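Local coordinates for protein fusolin (Anomala cuprea entomopoxvirus, PDB 4YN1) that forms the crystalline spindles by which the virus enhances its virulence, and probably acts on chitin through a lytic polysaccharide monooxygenase fold, at residues E25-P30 and A37-F42; D31-A36 and M111-S116; F149-T154 and L172-T177. All blocks are in the same frame, centred on the assembly; numbering follows the deposited sequence.

Interaction 1 (E25-P30 and A37-F42)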
ATOM      1  N   GLU A  25     -12.211 -20.390   4.200  1.00 20.86           N
ATOM      2  CA  GLU A  25     -13.046 -19.201   4.352  1.00 20.08           C
ATOM      3  C   GLU A  25     -12.285 -17.945   4.880  1.00 21.27           C
ATOM      4  O   GLU A  25     -12.899 -16.887   4.940  1.00 22.11           O
ATOM      5  CB  GLU A  25     -14.259 -19.489   5.277  1.00 21.91           C
ATOM      6  CG  GLU A  25     -15.199 -20.563   4.720  1.00 31.88           C
ATOM      7  CD  GLU A  25     -14.756 -22.007   4.906  1.00 47.63           C
ATOM      8  OE1 GLU A  25     -13.736 -22.231   5.600  1.00 31.92           O
ATOM      9  OE2 GLU A  25     -15.369 -22.904   4.284  1.00 45.72           O
ATOM     10  N   GLY A  26     -11.016 -18.066   5.271  1.00 16.84           N
ATOM     11  CA  GLY A  26     -10.215 -16.943   5.778  1.00 16.63           C
ATOM     12  C   GLY A  26     -10.349 -16.661   7.260  1.00 20.91           C
ATOM     13  O   GLY A  26      -9.859 -15.639   7.752  1.00 18.89           O
ATOM     14  N   THR A  27     -11.018 -17.570   8.002  1.00 17.18           N
ATOM     15  CA  THR A  27     -11.262 -17.392   9.425  1.00 16.68           C
ATOM     16  C   THR A  27     -10.029 -17.409  10.313  1.00 21.41           C
ATOM     17  O   THR A  27     -10.118 -16.910  11.433  1.00 23.44           O
ATOM     18  CB  THR A  27     -12.388 -18.333   9.883  1.00 30.67           C
ATOM     19  OG1 THR A  27     -12.068 -19.649   9.479  1.00 29.95           O
ATOM     20  CG2 THR A  27     -13.720 -17.971   9.260  1.00 32.91           C
ATOM     21  N   ASN A  28      -8.862 -17.906   9.840  1.00 16.13           N
ATOM     22  CA  ASN A  28      -7.646 -17.855  10.643  1.00 16.30           C
ATOM     23  C   ASN A  28      -6.794 -16.610  10.338  1.00 18.66           C
ATOM     24  O   ASN A  28      -5.700 -16.508  10.871  1.00 19.76           O
ATOM     25  CB  ASN A  28      -6.814 -19.135  10.475  1.00 20.77           C
ATOM     26  CG  ASN A  28      -7.150 -20.233  11.454  1.00 50.61           C
ATOM     27  OD1 ASN A  28      -7.862 -20.042  12.438  1.00 48.66           O
ATOM     28  ND2 ASN A  28      -6.610 -21.411  11.216  1.00 46.50           N
ATOM     29  N   ILE A  29      -7.279 -15.685   9.485  1.00 15.25           N
ATOM     30  CA  ILE A  29      -6.547 -14.445   9.144  1.00 14.53           C
ATOM     31  C   ILE A  29      -6.702 -13.521  10.344  1.00 18.46           C
ATOM     32  O   ILE A  29      -7.828 -13.140  10.667  1.00 16.38           O
ATOM     33  CB  ILE A  29      -7.058 -13.824   7.829  1.00 15.37           C
ATOM     34  CG1 ILE A  29      -6.777 -14.783   6.644  1.00 14.50           C
ATOM     35  CG2 ILE A  29      -6.379 -12.481   7.616  1.00 13.70           C
ATOM     36  CD1 ILE A  29      -7.436 -14.389   5.351  1.00 13.42           C
ATOM     37  N   PRO A  30      -5.596 -13.111  10.994  1.00 16.81           N
ATOM     38  CA  PRO A  30      -5.739 -12.356  12.244  1.00 17.28           C
ATOM     39  C   PRO A  30      -6.172 -10.905  12.115  1.00 20.90           C
ATOM     40  O   PRO A  30      -6.885 -10.432  12.983  1.00 20.05           O
ATOM     41  CB  PRO A  30      -4.383 -12.522  12.917  1.00 18.88           C
ATOM     42  CG  PRO A  30      -3.423 -12.749  11.789  1.00 21.91           C
ATOM     43  CD  PRO A  30      -4.187 -13.472  10.736  1.00 17.94           C
ATOM     44  N   ALA A  37     -10.380  -8.306   3.110  1.00 11.12           N
ATOM     45  CA  ALA A  37      -9.858  -8.386   1.745  1.00 10.50           C
ATOM     46  C   ALA A  37     -10.006  -9.789   1.187  1.00 13.27           C
ATOM     47  O   ALA A  37     -10.498  -9.961   0.081  1.00 14.24           O
ATOM     48  CB  ALA A  37      -8.407  -7.971   1.700  1.00 11.10           C
ATOM     49  N   TYR A  38      -9.560 -10.780   1.943  1.00 10.93           N
ATOM     50  CA  TYR A  38      -9.620 -12.187   1.537  1.00 11.03           C
ATOM     51  C   TYR A  38     -11.076 -12.605   1.288  1.00 14.62           C
ATOM     52  O   TYR A  38     -11.431 -13.136   0.232  1.00 14.26           O
ATOM     53  CB  TYR A  38      -9.030 -13.037   2.651  1.00 11.36           C
ATOM     54  CG  TYR A  38      -9.008 -14.507   2.322  1.00 12.79           C
ATOM     55  CD1 TYR A  38     -10.127 -15.306   2.531  1.00 14.74           C
ATOM     56  CD2 TYR A  38      -7.864 -15.110   1.827  1.00 14.11           C
ATOM     57  CE1 TYR A  38     -10.113 -16.665   2.210  1.00 16.31           C
ATOM     58  CE2 TYR A  38      -7.814 -16.481   1.591  1.00 16.10           C
ATOM     59  CZ  TYR A  38      -8.952 -17.249   1.738  1.00 21.28           C
ATOM     60  OH  TYR A  38      -8.882 -18.590   1.426  1.00 20.56           O
ATOM     61  N   GLN A  39     -11.915 -12.320   2.280  1.00 13.22           N
ATOM     62  CA  GLN A  39     -13.311 -12.695   2.235  1.00 14.54           C
ATOM     63  C   GLN A  39     -14.080 -12.026   1.130  1.00 17.60           C
ATOM     64  O   GLN A  39     -14.951 -12.653   0.549  1.00 15.75           O
ATOM     65  CB  GLN A  39     -13.947 -12.531   3.597  1.00 15.66           C
ATOM     66  CG  GLN A  39     -13.409 -13.595   4.537  1.00 22.42           C
ATOM     67  CD  GLN A  39     -13.967 -13.535   5.922  1.00 31.97           C
ATOM     68  OE1 GLN A  39     -14.497 -12.514   6.361  1.00 22.32           O
ATOM     69  NE2 GLN A  39     -13.790 -14.620   6.669  1.00 24.25           N
ATOM     70  N   TYR A  40     -13.684 -10.814   0.758  1.00 15.07           N
ATOM     71  CA  TYR A  40     -14.297 -10.104  -0.357  1.00 14.46           C
ATOM     72  C   TYR A  40     -14.095 -10.888  -1.657  1.00 16.64           C
ATOM     73  O   TYR A  40     -15.033 -11.093  -2.443  1.00 15.36           O
ATOM     74  CB  TYR A  40     -13.660  -8.701  -0.465  1.00 14.82           C
ATOM     75  CG  TYR A  40     -14.184  -7.875  -1.602  1.00 16.33           C
ATOM     76  CD1 TYR A  40     -15.317  -7.085  -1.443  1.00 19.21           C
ATOM     77  CD2 TYR A  40     -13.615  -7.953  -2.868  1.00 16.92           C
ATOM     78  CE1 TYR A  40     -15.868  -6.394  -2.507  1.00 17.60           C
ATOM     79  CE2 TYR A  40     -14.140  -7.233  -3.938  1.00 17.89           C
ATOM     80  CZ  TYR A  40     -15.288  -6.475  -3.755  1.00 22.32           C
ATOM     81  OH  TYR A  40     -15.855  -5.788  -4.791  1.00 25.15           O
ATOM     82  N   VAL A  41     -12.863 -11.295  -1.906  1.00 13.62           N
ATOM     83  CA  VAL A  41     -12.562 -12.038  -3.140  1.00 12.84           C
ATOM     84  C   VAL A  41     -13.208 -13.421  -3.093  1.00 15.87           C
ATOM     85  O   VAL A  41     -13.766 -13.883  -4.088  1.00 16.03           O
ATOM     86  CB  VAL A  41     -11.035 -12.106  -3.379  1.00 13.76           C
ATOM     87  CG1 VAL A  41     -10.698 -13.035  -4.544  1.00 15.31           C
ATOM     88  CG2 VAL A  41     -10.504 -10.706  -3.639  1.00 11.88           C
ATOM     89  N   PHE A  42     -13.115 -14.067  -1.945  1.00 14.43           N
ATOM     90  CA  PHE A  42     -13.692 -15.402  -1.739  1.00 14.98           C
ATOM     91  C   PHE A  42     -15.195 -15.337  -2.045  1.00 20.32           C
ATOM     92  O   PHE A  42     -15.679 -16.088  -2.883  1.00 20.97           O
ATOM     93  CB  PHE A  42     -13.445 -15.852  -0.310  1.00 16.98           C
ATOM     94  CG  PHE A  42     -13.917 -17.254   0.013  1.00 19.47           C
ATOM     95  CD1 PHE A  42     -13.101 -18.350  -0.227  1.00 23.67           C
ATOM     96  CD2 PHE A  42     -15.153 -17.470   0.603  1.00 24.47           C
ATOM     97  CE1 PHE A  42     -13.515 -19.643   0.132  1.00 25.70           C
ATOM     98  CE2 PHE A  42     -15.589 -18.767   0.903  1.00 28.03           C
ATOM     99  CZ  PHE A  42     -14.773 -19.840   0.660  1.00 25.46           C
TER
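Gly-26 and Ile-29 are the two ends of a type I beta turn that lies against Tyr-38 on the first half of helix 32-47, so the loop leading into the helix folds back along its side. From CB to hydroxyl, Tyr-38 meets the loop step by step. Tyr-38 CB lies 3.4 Å from Ile-29 CD1, and the same methyl bears on CG and CD2 of the tyrosine as the two side chains cross at about a right angle. With CG of Tyr-38 anti to the backbone N (chi1 -178°), the ring then runs along the loop backbone: its CD1 rests against Gly-26 CA at 3.6 Å, and its CE1 reaches Gly-26 N at 3.5 Å. That close approach is made at a glycine, whose positive phi also suits a residue without a side chain. At the tip, OH hydrogen-bonds to Pro-24 O. One turn further on, Phe-42 takes Glu-25 CA over one face of its ring in a CH-pi contact, 4.3 Å from the centroid. Helix 52-64 also packs against both aromatics. From another side of the helix, Gln-39 NE2 donates to Glu-25 O at 3.0 Å, with the acceptor close to the amide plane.

Interaction 2 (D31-A36 and M111-S116). With EDO (1,2-ethanediol), chain D.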
ATOM      1  N   ASP A  31      -5.703 -10.191  11.105  1.00 15.65           N
ATOM      2  CA  ASP A  31      -6.060  -8.782  10.970  1.00 14.20           C
ATOM      3  C   ASP A  31      -7.415  -8.649  10.358  1.00 15.77           C
ATOM      4  O   ASP A  31      -7.647  -9.197   9.288  1.00 13.05           O
ATOM      5  CB  ASP A  31      -5.047  -8.052  10.117  1.00 16.58           C
ATOM      6  CG  ASP A  31      -5.312  -6.579  10.052  1.00 22.94           C
ATOM      7  OD1 ASP A  31      -5.098  -5.895  11.081  1.00 20.78           O
ATOM      8  OD2 ASP A  31      -5.673  -6.093   8.959  1.00 25.76           O
ATOM      9  N   PRO A  32      -8.304  -7.837  10.970  1.00 15.57           N
ATOM     10  CA  PRO A  32      -9.656  -7.659  10.412  1.00 13.98           C
ATOM     11  C   PRO A  32      -9.699  -7.137   8.978  1.00 13.73           C
ATOM     12  O   PRO A  32     -10.537  -7.580   8.194  1.00 11.76           O
ATOM     13  CB  PRO A  32     -10.284  -6.628  11.367  1.00 16.65           C
ATOM     14  CG  PRO A  32      -9.593  -6.851  12.630  1.00 20.61           C
ATOM     15  CD  PRO A  32      -8.184  -7.174  12.278  1.00 15.56           C
ATOM     16  N   MET A  33      -8.799  -6.220   8.604  1.00 11.74           N
ATOM     17  CA  MET A  33      -8.856  -5.676   7.243  1.00 10.19           C
ATOM     18  C   MET A  33      -8.289  -6.684   6.249  1.00 10.52           C
ATOM     19  O   MET A  33      -8.874  -6.865   5.195  1.00 10.69           O
ATOM     20  CB  MET A  33      -8.126  -4.318   7.132  1.00 12.04           C
ATOM     21  CG  MET A  33      -8.844  -3.199   7.793  1.00 14.10           C
ATOM     22  SD  MET A  33     -10.496  -2.862   7.204  1.00 15.32           S
ATOM     23  CE  MET A  33     -10.179  -2.328   5.509  1.00 13.01           C
ATOM     24  N   CYS A  34      -7.207  -7.393   6.593  1.00 11.37           N
ATOM     25  CA  CYS A  34      -6.698  -8.443   5.698  1.00 11.16           C
ATOM     26  C   CYS A  34      -7.756  -9.527   5.508  1.00 11.97           C
ATOM     27  O   CYS A  34      -7.940 -10.056   4.389  1.00 10.34           O
ATOM     28  CB  CYS A  34      -5.401  -9.047   6.215  1.00 12.67           C
ATOM     29  SG  CYS A  34      -4.008  -7.894   6.229  1.00 16.20           S
ATOM     30  N   ARG A  35      -8.448  -9.858   6.600  1.00  9.75           N
ATOM     31  CA  ARG A  35      -9.516 -10.887   6.555  1.00  9.97           C
ATOM     32  C   ARG A  35     -10.651 -10.444   5.661  1.00 14.25           C
ATOM     33  O   ARG A  35     -11.138 -11.222   4.837  1.00 11.78           O
ATOM     34  CB  ARG A  35     -10.008 -11.222   7.978  1.00  9.69           C
ATOM     35  CG  ARG A  35     -10.934 -12.414   7.995  1.00 17.98           C
ATOM     36  CD  ARG A  35     -11.196 -12.923   9.425  1.00 18.57           C
ATOM     37  NE  ARG A  35     -11.813 -11.898  10.293  1.00 20.99           N
ATOM     38  CZ  ARG A  35     -11.232 -11.248  11.304  1.00 28.27           C
ATOM     39  NH1 ARG A  35      -9.963 -11.485  11.624  1.00 23.57           N
ATOM     40  NH2 ARG A  35     -11.921 -10.367  12.016  1.00 27.99           N
ATOM     41  N   ALA A  36     -11.028  -9.162   5.759  1.00 13.84           N
ATOM     42  CA  ALA A  36     -12.051  -8.597   4.885  1.00 13.11           C
ATOM     43  C   ALA A  36     -11.636  -8.624   3.411  1.00 14.04           C
ATOM     44  O   ALA A  36     -12.453  -8.958   2.549  1.00 12.26           O
ATOM     45  CB  ALA A  36     -12.378  -7.179   5.318  1.00 14.27           C
ATOM     46  N   MET A 111      -7.790  -6.064  -1.840  1.00 12.46           N
ATOM     47  CA  MET A 111      -6.810  -5.124  -1.261  1.00 12.50           C
ATOM     48  C   MET A 111      -7.167  -3.654  -1.477  1.00 15.39           C
ATOM     49  O   MET A 111      -6.512  -2.777  -0.923  1.00 15.28           O
ATOM     50  CB  MET A 111      -5.411  -5.381  -1.830  1.00 13.90           C
ATOM     51  CG  MET A 111      -4.856  -6.674  -1.382  1.00 18.14           C
ATOM     52  SD  MET A 111      -4.521  -6.761   0.410  1.00 21.93           S
ATOM     53  CE  MET A 111      -4.136  -8.477   0.539  1.00 20.91           C
ATOM     54  N   ASP A 112      -8.176  -3.373  -2.259  1.00 11.56           N
ATOM     55  CA  ASP A 112      -8.577  -2.011  -2.516  1.00 13.40           C
ATOM     56  C   ASP A 112      -9.862  -1.645  -1.761  1.00 18.61           C
ATOM     57  O   ASP A 112     -10.476  -0.611  -2.043  1.00 18.32           O
ATOM     58  CB  ASP A 112      -8.747  -1.840  -4.025  1.00 17.70           C
ATOM     59  CG  ASP A 112      -8.502  -0.446  -4.540  1.00 23.21           C
ATOM     60  OD1 ASP A 112      -7.387   0.104  -4.294  1.00 18.08           O
ATOM     61  OD2 ASP A 112      -9.355   0.054  -5.280  1.00 33.54           O
ATOM     62  N   ILE A 113     -10.292  -2.479  -0.803  1.00 13.02           N
ATOM     63  CA  ILE A 113     -11.449  -2.122  -0.021  1.00 12.23           C
ATOM     64  C   ILE A 113     -11.092  -0.873   0.849  1.00 15.37           C
ATOM     65  O   ILE A 113      -9.945  -0.649   1.270  1.00 11.36           O
ATOM     66  CB  ILE A 113     -12.030  -3.303   0.824  1.00 15.99           C
ATOM     67  CG1 ILE A 113     -11.050  -3.757   1.917  1.00 16.36           C
ATOM     68  CG2 ILE A 113     -12.529  -4.453  -0.069  1.00 18.71           C
ATOM     69  CD1 ILE A 113     -11.545  -4.759   2.855  1.00 21.73           C
ATOM     70  N   VAL A 114     -12.102  -0.099   1.158  1.00 14.30           N
ATOM     71  CA  VAL A 114     -11.933   1.099   1.965  1.00 13.41           C
ATOM     72  C   VAL A 114     -12.061   0.709   3.443  1.00 16.73           C
ATOM     73  O   VAL A 114     -12.841  -0.175   3.788  1.00 14.29           O
ATOM     74  CB  VAL A 114     -13.049   2.092   1.512  1.00 19.49           C
ATOM     75  CG1 VAL A 114     -13.344   3.139   2.560  1.00 20.42           C
ATOM     76  CG2 VAL A 114     -12.730   2.701   0.163  1.00 18.11           C
ATOM     77  N   GLY A 115     -11.361   1.398   4.317  1.00 13.96           N
ATOM     78  CA  GLY A 115     -11.482   1.139   5.743  1.00 14.14           C
ATOM     79  C   GLY A 115     -10.215   1.408   6.500  1.00 16.95           C
ATOM     80  O   GLY A 115      -9.276   1.970   5.953  1.00 15.84           O
ATOM     81  N   SER A 116     -10.180   0.964   7.753  1.00 13.64           N
ATOM     82  CA  SER A 116      -9.106   1.248   8.715  1.00 12.66           C
ATOM     83  C   SER A 116      -7.877   0.378   8.530  1.00 14.13           C
ATOM     84  O   SER A 116      -7.438  -0.284   9.451  1.00 13.45           O
ATOM     85  CB  SER A 116      -9.654   1.134  10.134  1.00 15.87           C
ATOM     86  OG  SER A 116     -10.065  -0.187  10.460  1.00 15.00           O
TER
HETATM   87  C1  EDO D 405      -8.424  -2.394  12.050  1.00 34.66           C
HETATM   88  O1  EDO D 405      -9.538  -2.839  11.339  1.00 35.63           O
HETATM   89  C2  EDO D 405      -7.350  -3.520  12.092  1.00 35.48           C
HETATM   90  O2  EDO D 405      -7.225  -4.121  10.804  1.00 33.96           O
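Met-33 meets Ile-113 and Gly-115 because its chain doubles back: CG stands beside the backbone N, and further turns at chi2 (-59°) and chi3 (-65°) bring CE round to the 111-116 loop. Ile-113 answers with a less common first torsion, its CG1 sitting between the backbone N and the carbonyl carbon (chi1 66°), and CD1 extends to the helix. There Ile-113 CD1 touches both Met-33 CE, 3.8 Å away, and Ala-36 CB, 3.6 Å away, two side chains nearly one turn apart on helix 32-47. The Met-33 methyl also packs 3.7 Å from Gly-115 CA, while Met-33 CG packs against Ser-116 O. Trp-117 touches Met-33 as well, next along the loop.

At the start of the helix, Asp-31 is the N-cap. Its OD2 accepts from Cys-34 N at 3.1 Å, on the anti side of the carboxylate, and more weakly from Met-33 N. OD1 forms a salt bridge with Arg-13, and the adjacent Cys-34 is joined to Cys-14 by a disulfide, so helix 10-17 is tied to this helix start twice.

A 1,2-ethanediol, probably from the crystallisation liquor, spans the two segments: O2 donates to Asp-31 OD1 at 2.8 Å, and O1 donates to Ser-116 OG, also at 2.8 Å. Direct contact between helix and loop is thus a small, mostly apolar patch near the surface, centred on the methyl groups of Met-33, Ala-36 and Ile-113 and held by packing alone. The polar links run to other partners, and the negative charge of Asp-31, shared between Arg-13 and the helix start, is probably well stabilised.

Interaction 3 (F149-T154 and L172-T177). With NAG (2-acetamido-2-deoxy-beta-D-glucopyranose), chain B.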
ATOM      1  N   PHE A 149      11.633   4.138 -10.625  1.00 11.24           N
ATOM      2  CA  PHE A 149      10.620   4.241  -9.571  1.00 10.90           C
ATOM      3  C   PHE A 149       9.946   5.585  -9.593  1.00 14.28           C
ATOM      4  O   PHE A 149      10.628   6.611  -9.670  1.00 16.25           O
ATOM      5  CB  PHE A 149      11.252   4.099  -8.178  1.00 12.16           C
ATOM      6  CG  PHE A 149      11.634   2.690  -7.808  1.00 13.07           C
ATOM      7  CD1 PHE A 149      12.873   2.182  -8.149  1.00 14.96           C
ATOM      8  CD2 PHE A 149      10.727   1.852  -7.179  1.00 13.34           C
ATOM      9  CE1 PHE A 149      13.230   0.874  -7.810  1.00 15.78           C
ATOM     10  CE2 PHE A 149      11.077   0.536  -6.846  1.00 16.05           C
ATOM     11  CZ  PHE A 149      12.341   0.069  -7.124  1.00 13.33           C
ATOM     12  N   GLU A 150       8.630   5.579  -9.393  1.00 10.74           N
ATOM     13  CA  GLU A 150       7.837   6.755  -9.126  1.00  9.81           C
ATOM     14  C   GLU A 150       7.121   6.535  -7.793  1.00 12.41           C
ATOM     15  O   GLU A 150       6.655   5.420  -7.528  1.00 14.76           O
ATOM     16  CB  GLU A 150       6.772   6.961 -10.215  1.00 11.23           C
ATOM     17  CG  GLU A 150       7.396   7.432 -11.518  1.00 15.50           C
ATOM     18  CD  GLU A 150       6.425   7.616 -12.665  1.00 26.21           C
ATOM     19  OE1 GLU A 150       5.246   7.217 -12.526  1.00 19.02           O
ATOM     20  OE2 GLU A 150       6.860   8.088 -13.740  1.00 21.40           O
ATOM     21  N   VAL A 151       7.082   7.564  -6.954  1.00 10.13           N
ATOM     22  CA  VAL A 151       6.370   7.499  -5.692  1.00  8.47           C
ATOM     23  C   VAL A 151       5.387   8.631  -5.606  1.00 13.60           C
ATOM     24  O   VAL A 151       5.723   9.772  -5.907  1.00 11.06           O
ATOM     25  CB  VAL A 151       7.290   7.476  -4.468  1.00  9.46           C
ATOM     26  CG1 VAL A 151       6.479   7.209  -3.209  1.00  8.39           C
ATOM     27  CG2 VAL A 151       8.398   6.424  -4.626  1.00  9.76           C
ATOM     28  N   TYR A 152       4.159   8.301  -5.224  1.00 10.85           N
ATOM     29  CA  TYR A 152       3.092   9.279  -5.080  1.00 10.67           C
ATOM     30  C   TYR A 152       2.601   9.253  -3.671  1.00 13.96           C
ATOM     31  O   TYR A 152       2.722   8.229  -3.010  1.00 12.55           O
ATOM     32  CB  TYR A 152       1.919   8.945  -5.992  1.00 10.69           C
ATOM     33  CG  TYR A 152       2.272   8.890  -7.458  1.00 13.12           C
ATOM     34  CD1 TYR A 152       2.859   7.754  -8.012  1.00 15.46           C
ATOM     35  CD2 TYR A 152       1.976   9.953  -8.307  1.00 13.46           C
ATOM     36  CE1 TYR A 152       3.247   7.723  -9.352  1.00 14.85           C
ATOM     37  CE2 TYR A 152       2.339   9.925  -9.652  1.00 13.59           C
ATOM     38  CZ  TYR A 152       2.996   8.818 -10.165  1.00 19.71           C
ATOM     39  OH  TYR A 152       3.380   8.818 -11.485  1.00 19.54           O
ATOM     40  N   VAL A 153       2.009  10.347  -3.217  1.00 11.25           N
ATOM     41  CA  VAL A 153       1.369  10.411  -1.890  1.00  9.84           C
ATOM     42  C   VAL A 153      -0.062  10.955  -2.095  1.00 13.02           C
ATOM     43  O   VAL A 153      -0.310  11.805  -2.977  1.00  9.54           O
ATOM     44  CB  VAL A 153       2.196  11.256  -0.893  1.00 12.93           C
ATOM     45  CG1 VAL A 153       1.491  11.398   0.445  1.00 13.22           C
ATOM     46  CG2 VAL A 153       3.582  10.638  -0.688  1.00 12.64           C
ATOM     47  N   THR A 154      -0.987  10.487  -1.285  1.00  9.92           N
ATOM     48  CA  THR A 154      -2.334  10.984  -1.385  1.00  9.35           C
ATOM     49  C   THR A 154      -2.376  12.493  -1.048  1.00 11.01           C
ATOM     50  O   THR A 154      -1.607  12.993  -0.225  1.00  9.10           O
ATOM     51  CB  THR A 154      -3.306  10.200  -0.518  1.00  8.89           C
ATOM     52  OG1 THR A 154      -2.753  10.006   0.795  1.00 11.15           O
ATOM     53  CG2 THR A 154      -3.691   8.838  -1.147  1.00 11.03           C
ATOM     54  N   LEU A 172       2.681  13.337  -7.300  1.00 10.75           N
ATOM     55  CA  LEU A 172       4.029  12.793  -7.519  1.00 12.14           C
ATOM     56  C   LEU A 172       5.028  13.437  -6.584  1.00 16.01           C
ATOM     57  O   LEU A 172       5.103  14.657  -6.507  1.00 13.82           O
ATOM     58  CB  LEU A 172       4.455  13.025  -8.969  1.00 12.46           C
ATOM     59  CG  LEU A 172       5.825  12.472  -9.369  1.00 13.58           C
ATOM     60  CD1 LEU A 172       5.778  10.952  -9.459  1.00 13.27           C
ATOM     61  CD2 LEU A 172       6.272  13.030 -10.709  1.00 16.60           C
ATOM     62  N   VAL A 173       5.782  12.619  -5.845  1.00 11.46           N
ATOM     63  CA  VAL A 173       6.817  13.108  -4.946  1.00 10.95           C
ATOM     64  C   VAL A 173       8.240  12.655  -5.309  1.00 13.70           C
ATOM     65  O   VAL A 173       9.191  13.210  -4.752  1.00 13.53           O
ATOM     66  CB  VAL A 173       6.488  12.864  -3.453  1.00 13.84           C
ATOM     67  CG1 VAL A 173       5.160  13.517  -3.074  1.00 13.42           C
ATOM     68  CG2 VAL A 173       6.509  11.383  -3.061  1.00 13.68           C
ATOM     69  N   PHE A 174       8.385  11.654  -6.172  1.00 10.28           N
ATOM     70  CA  PHE A 174       9.689  11.078  -6.483  1.00 12.23           C
ATOM     71  C   PHE A 174       9.628  10.429  -7.841  1.00 13.78           C
ATOM     72  O   PHE A 174       8.644   9.764  -8.168  1.00 12.90           O
ATOM     73  CB  PHE A 174      10.040  10.050  -5.386  1.00 13.39           C
ATOM     74  CG  PHE A 174      11.375   9.365  -5.539  1.00 12.56           C
ATOM     75  CD1 PHE A 174      11.531   8.302  -6.412  1.00 14.84           C
ATOM     76  CD2 PHE A 174      12.488   9.818  -4.849  1.00 14.18           C
ATOM     77  CE1 PHE A 174      12.773   7.671  -6.549  1.00 16.48           C
ATOM     78  CE2 PHE A 174      13.720   9.181  -4.977  1.00 16.89           C
ATOM     79  CZ  PHE A 174      13.862   8.125  -5.851  1.00 14.33           C
ATOM     80  N   ASN A 175      10.675  10.615  -8.637  1.00 10.89           N
ATOM     81  CA  ASN A 175      10.742  10.001  -9.939  1.00 11.53           C
ATOM     82  C   ASN A 175      12.207   9.852 -10.300  1.00 16.03           C
ATOM     83  O   ASN A 175      12.837  10.846 -10.658  1.00 14.11           O
ATOM     84  CB  ASN A 175       9.988  10.835 -10.965  1.00 12.59           C
ATOM     85  CG  ASN A 175      10.014  10.280 -12.364  1.00 22.91           C
ATOM     86  OD1 ASN A 175      10.527   9.179 -12.620  1.00 14.99           O
ATOM     87  ND2 ASN A 175       9.407  10.996 -13.307  1.00 15.22           N
ATOM     88  N   SER A 176      12.749   8.633 -10.212  1.00 12.78           N
ATOM     89  CA  SER A 176      14.180   8.434 -10.472  1.00 12.04           C
ATOM     90  C   SER A 176      14.532   6.980 -10.689  1.00 15.91           C
ATOM     91  O   SER A 176      13.862   6.070 -10.189  1.00 13.75           O
ATOM     92  CB  SER A 176      14.991   8.938  -9.270  1.00 18.64           C
ATOM     93  OG  SER A 176      16.379   9.030  -9.547  1.00 25.12           O
ATOM     94  N   THR A 177      15.657   6.763 -11.368  1.00 12.90           N
ATOM     95  CA  THR A 177      16.262   5.443 -11.439  1.00 13.09           C
ATOM     96  C   THR A 177      16.952   5.362 -10.085  1.00 15.32           C
ATOM     97  O   THR A 177      17.284   6.392  -9.498  1.00 14.65           O
ATOM     98  CB  THR A 177      17.245   5.318 -12.629  1.00 22.59           C
ATOM     99  OG1 THR A 177      18.159   6.396 -12.540  1.00 30.07           O
ATOM    100  CG2 THR A 177      16.553   5.342 -13.945  1.00 23.03           C
TER
HETATM  101  C1  NAG B   1       9.386  10.580 -14.679  1.00 18.31           C
HETATM  102  C2  NAG B   1       8.186  11.134 -15.440  1.00 19.96           C
HETATM  103  C3  NAG B   1       8.273  10.655 -16.890  1.00 22.21           C
HETATM  104  C4  NAG B   1       9.609  11.056 -17.501  1.00 25.02           C
HETATM  105  C5  NAG B   1      10.749  10.554 -16.618  1.00 23.17           C
HETATM  106  C6  NAG B   1      12.124  10.988 -17.082  1.00 26.72           C
HETATM  107  C7  NAG B   1       5.962  11.459 -14.479  1.00 24.54           C
HETATM  108  C8  NAG B   1       4.797  10.801 -13.797  1.00 22.62           C
HETATM  109  N2  NAG B   1       6.962  10.657 -14.821  1.00 17.83           N
HETATM  110  O3  NAG B   1       7.181  11.182 -17.644  1.00 20.37           O
HETATM  111  O4  NAG B   1       9.747  10.476 -18.791  1.00 27.42           O
HETATM  112  O5  NAG B   1      10.574  11.088 -15.297  1.00 21.16           O
HETATM  113  O6  NAG B   1      12.212  12.405 -17.189  1.00 31.32           O
HETATM  114  O7  NAG B   1       5.984  12.661 -14.721  1.00 24.23           O
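Leu-172 lies across Tyr-152, its CD1 over one face of the ring at 3.9 Å from the centroid, a CH-pi contact where strands 147-154 and 170-176 pair antiparallel at an edge of the mixed sheet in this E-set-type beta sandwich. Next comes a classic beta bulge: Val-173 and Phe-174 both face Val-151. Val-173 N makes the strong bond to Val-151 O, 2.8 Å and in the carbonyl plane, while Phe-174 N reaches the same oxygen only weakly. CG2 of Val-173 packs on Val-153 CG2 at 3.8 Å. Val-151 N donates to Phe-174 O, Phe-174 CB lies 3.9 Å from Val-151 CB, and the Phe-174 ring turns an edge to Phe-149 O; Met-198 and Val-200 of strand 194-203 line this face of the sheet.

Asn-175 belongs to the other face, beside Glu-150. With its CG anti to the backbone N (chi1 179°), ND2 points outward and is bonded to C1 of the N-linked sugar. Ser-176 closes the ladder with paired backbone bonds to Phe-149, each 3.0 Å.

Glu-150 works in two directions: OE2 accepts from the sugar N2 at 2.8 Å, while OE1 takes the Tyr-152 hydroxyl from above the carboxylate plane and a salt bridge from Arg-214. Such a shared carboxylate is probably ionised, consistent with a fixed acetamido group, the sugar also being hydrogen-bonded to Arg-78 O.

Overall arrangement
Interactions 1 and 2 are neighbours, with centres 10 Å apart, and share helix 32-47: the loop 25-30 folds along it, and 111-116 meets its beginning. They touch directly where Arg-35 NH1 lies 2.9 Å from Ile-29 O, a probable hydrogen bond, and where Ile-113 CD1 lies 3.7 Å from Ala-37 N. Their segments alternate along the chain. Interaction 3 stands on the far side of the chain's centre, in the sheet that carries the glycan on Asn-175; its centre is about 32 Å from that of interaction 1 and 25 Å from that of interaction 2, whose nearest atoms remain about 10 Å off.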